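Local coordinates for protein succinate dehydrogenase (Membrane anchor subunit) (Mycolicibacterium smegmatis, PDB 7D6V) that anchors a mycobacterial succinate dehydrogenase in the membrane and carries an embedded Rieske-type iron-sulfur cluster, probably passing electrons from succinate oxidation to quinone, at residues G186-L192 with T254-I258. Sequence-based numbering, arbitrary orientation.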
loop_
_atom_site.group_PDB
_atom_site.type_symbol
_atom_site.label_atom_id
_atom_site.label_comp_id
_atom_site.label_asym_id
_atom_site.label_seq_id
_atom_site.Cartn_x
_atom_site.Cartn_y
_atom_site.Cartn_z
ATOM N N GLY C 186 46.747 -26.173 19.379
ATOM C CA GLY C 186 47.770 -25.147 19.276
ATOM C C GLY C 186 47.461 -23.810 18.632
ATOM O O GLY C 186 48.369 -23.197 18.066
ATOM N N LEU C 187 46.202 -23.380 18.651
ATOM C CA LEU C 187 45.736 -22.116 18.075
ATOM C C LEU C 187 45.727 -22.127 16.552
ATOM O O LEU C 187 44.904 -21.446 15.927
ATOM C CB LEU C 187 46.602 -20.946 18.556
ATOM C CG LEU C 187 46.259 -19.553 18.032
ATOM C CD1 LEU C 187 44.877 -19.119 18.490
ATOM C CD2 LEU C 187 47.316 -18.548 18.431
ATOM N N GLY C 188 46.506 -23.021 15.947
ATOM C CA GLY C 188 46.299 -23.310 14.544
ATOM C C GLY C 188 45.037 -24.119 14.372
ATOM O O GLY C 188 44.295 -23.943 13.403
ATOM N N ASN C 189 44.757 -24.983 15.348
ATOM C CA ASN C 189 43.477 -25.662 15.407
ATOM C C ASN C 189 42.340 -24.663 15.535
ATOM O O ASN C 189 41.305 -24.808 14.881
ATOM C CB ASN C 189 43.469 -26.644 16.575
ATOM C CG ASN C 189 44.435 -27.788 16.374
ATOM O OD1 ASN C 189 45.359 -27.982 17.157
ATOM N ND2 ASN C 189 44.228 -28.552 15.312
ATOM N N VAL C 190 42.518 -23.632 16.360
ATOM C CA VAL C 190 41.463 -22.638 16.541
ATOM C C VAL C 190 41.190 -21.911 15.231
ATOM O O VAL C 190 40.038 -21.775 14.804
ATOM C CB VAL C 190 41.839 -21.657 17.663
ATOM C CG1 VAL C 190 40.715 -20.670 17.895
ATOM C CG2 VAL C 190 42.161 -22.412 18.935
ATOM N N ILE C 191 42.251 -21.451 14.563
ATOM C CA ILE C 191 42.075 -20.714 13.313
ATOM C C ILE C 191 41.434 -21.602 12.251
ATOM O O ILE C 191 40.466 -21.205 11.589
ATOM C CB ILE C 191 43.421 -20.136 12.841
ATOM C CG1 ILE C 191 43.997 -19.221 13.919
ATOM C CG2 ILE C 191 43.253 -19.375 11.539
ATOM C CD1 ILE C 191 45.378 -18.726 13.627
ATOM N N LEU C 192 41.953 -22.824 12.084
ATOM C CA LEU C 192 41.421 -23.733 11.074
ATOM C C LEU C 192 39.967 -24.093 11.349
ATOM O O LEU C 192 39.142 -24.108 10.428
ATOM C CB LEU C 192 42.272 -24.999 11.013
ATOM C CG LEU C 192 43.593 -24.945 10.252
ATOM C CD1 LEU C 192 44.459 -26.134 10.610
ATOM C CD2 LEU C 192 43.336 -24.915 8.761
ATOM N N THR C 254 43.842 -17.560 7.599
ATOM C CA THR C 254 44.261 -18.940 7.816
ATOM C C THR C 254 45.502 -19.264 6.993
ATOM O O THR C 254 46.484 -19.810 7.515
ATOM C CB THR C 254 43.111 -19.886 7.479
ATOM O OG1 THR C 254 41.905 -19.381 8.057
ATOM C CG2 THR C 254 43.377 -21.273 8.040
ATOM N N ASP C 255 45.487 -18.898 5.704
ATOM C CA ASP C 255 46.683 -19.049 4.880
ATOM C C ASP C 255 47.872 -18.315 5.479
ATOM O O ASP C 255 48.976 -18.862 5.550
ATOM C CB ASP C 255 46.433 -18.546 3.460
ATOM C CG ASP C 255 47.432 -19.106 2.464
ATOM O OD1 ASP C 255 47.044 -19.861 1.560
ATOM O OD2 ASP C 255 48.630 -18.783 2.586
ATOM N N PHE C 256 47.675 -17.060 5.881
ATOM C CA PHE C 256 48.798 -16.256 6.343
ATOM C C PHE C 256 49.425 -16.855 7.595
ATOM O O PHE C 256 50.655 -16.965 7.692
ATOM C CB PHE C 256 48.338 -14.821 6.589
ATOM C CG PHE C 256 49.461 -13.854 6.789
ATOM C CD1 PHE C 256 50.379 -13.630 5.781
ATOM C CD2 PHE C 256 49.600 -13.169 7.979
ATOM C CE1 PHE C 256 51.413 -12.747 5.958
ATOM C CE2 PHE C 256 50.632 -12.284 8.162
ATOM C CZ PHE C 256 51.541 -12.073 7.151
ATOM N N TYR C 257 48.596 -17.274 8.552
ATOM C CA TYR C 257 49.116 -17.873 9.776
ATOM C C TYR C 257 49.843 -19.177 9.487
ATOM O O TYR C 257 50.935 -19.423 10.018
ATOM C CB TYR C 257 47.982 -18.105 10.777
ATOM C CG TYR C 257 48.466 -18.668 12.091
ATOM C CD1 TYR C 257 48.903 -17.834 13.105
ATOM C CD2 TYR C 257 48.502 -20.035 12.312
ATOM C CE1 TYR C 257 49.354 -18.343 14.299
ATOM C CE2 TYR C 257 48.951 -20.550 13.503
ATOM C CZ TYR C 257 49.376 -19.701 14.493
ATOM O OH TYR C 257 49.823 -20.215 15.684
ATOM N N ILE C 258 49.247 -20.042 8.660
ATOM C CA ILE C 258 49.885 -21.324 8.381
ATOM C C ILE C 258 51.212 -21.107 7.670
ATOM O O ILE C 258 52.206 -21.774 7.969
ATOM C CB ILE C 258 48.944 -22.239 7.577
ATOM C CG1 ILE C 258 47.768 -22.673 8.443
ATOM C CG2 ILE C 258 49.682 -23.473 7.098
ATOM C CD1 ILE C 258 46.850 -23.656 7.774
#
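Ile191 lays its terminal methyl over one face of the Tyr257 ring, a CH-pi contact in which CD1 lies 3.6 Å from the ring centroid, 17° off the normal. The methyl sits nearest the root of the ring, with CD1 3.4 Å from Tyr257 CG. Tyrosine suits this place because a flat aromatic face gives the isoleucine methyl a broad surface, and the extended side chain, with CG turned anti to the backbone N (chi1 -177°), carries the ring across to the other helix, where it passes obliquely by the Gly188 backbone, CA to Tyr257 CE2 being 4.0 Å. The other branch of Ile191, CG2, rests 3.7 Å from Thr254 OG1. That hydroxyl is hydrogen-bonded to the carbonyl of Thr250 one turn earlier, so a threonine can sit among apolar neighbours, offering its methyl to Leu192: CG2 to Leu192 CD2 is 3.7 Å. The same leucine methyl also meets Ile258 CD1 at 3.9 Å, completing a buried apolar cluster. Packing is looser around the phenol end, where Tyr257 OH is 4.1 Å from CD2 of the partly exposed Leu187, with no hydrogen bond across the contact. With the axes of the short segments 188-192 and 254-258 10.2 Å apart at 161°, this is near-antiparallel packing of two helices in the helical bundle of a membrane anchor, joining the start of helix 188-204 to the later part of helix 240-264.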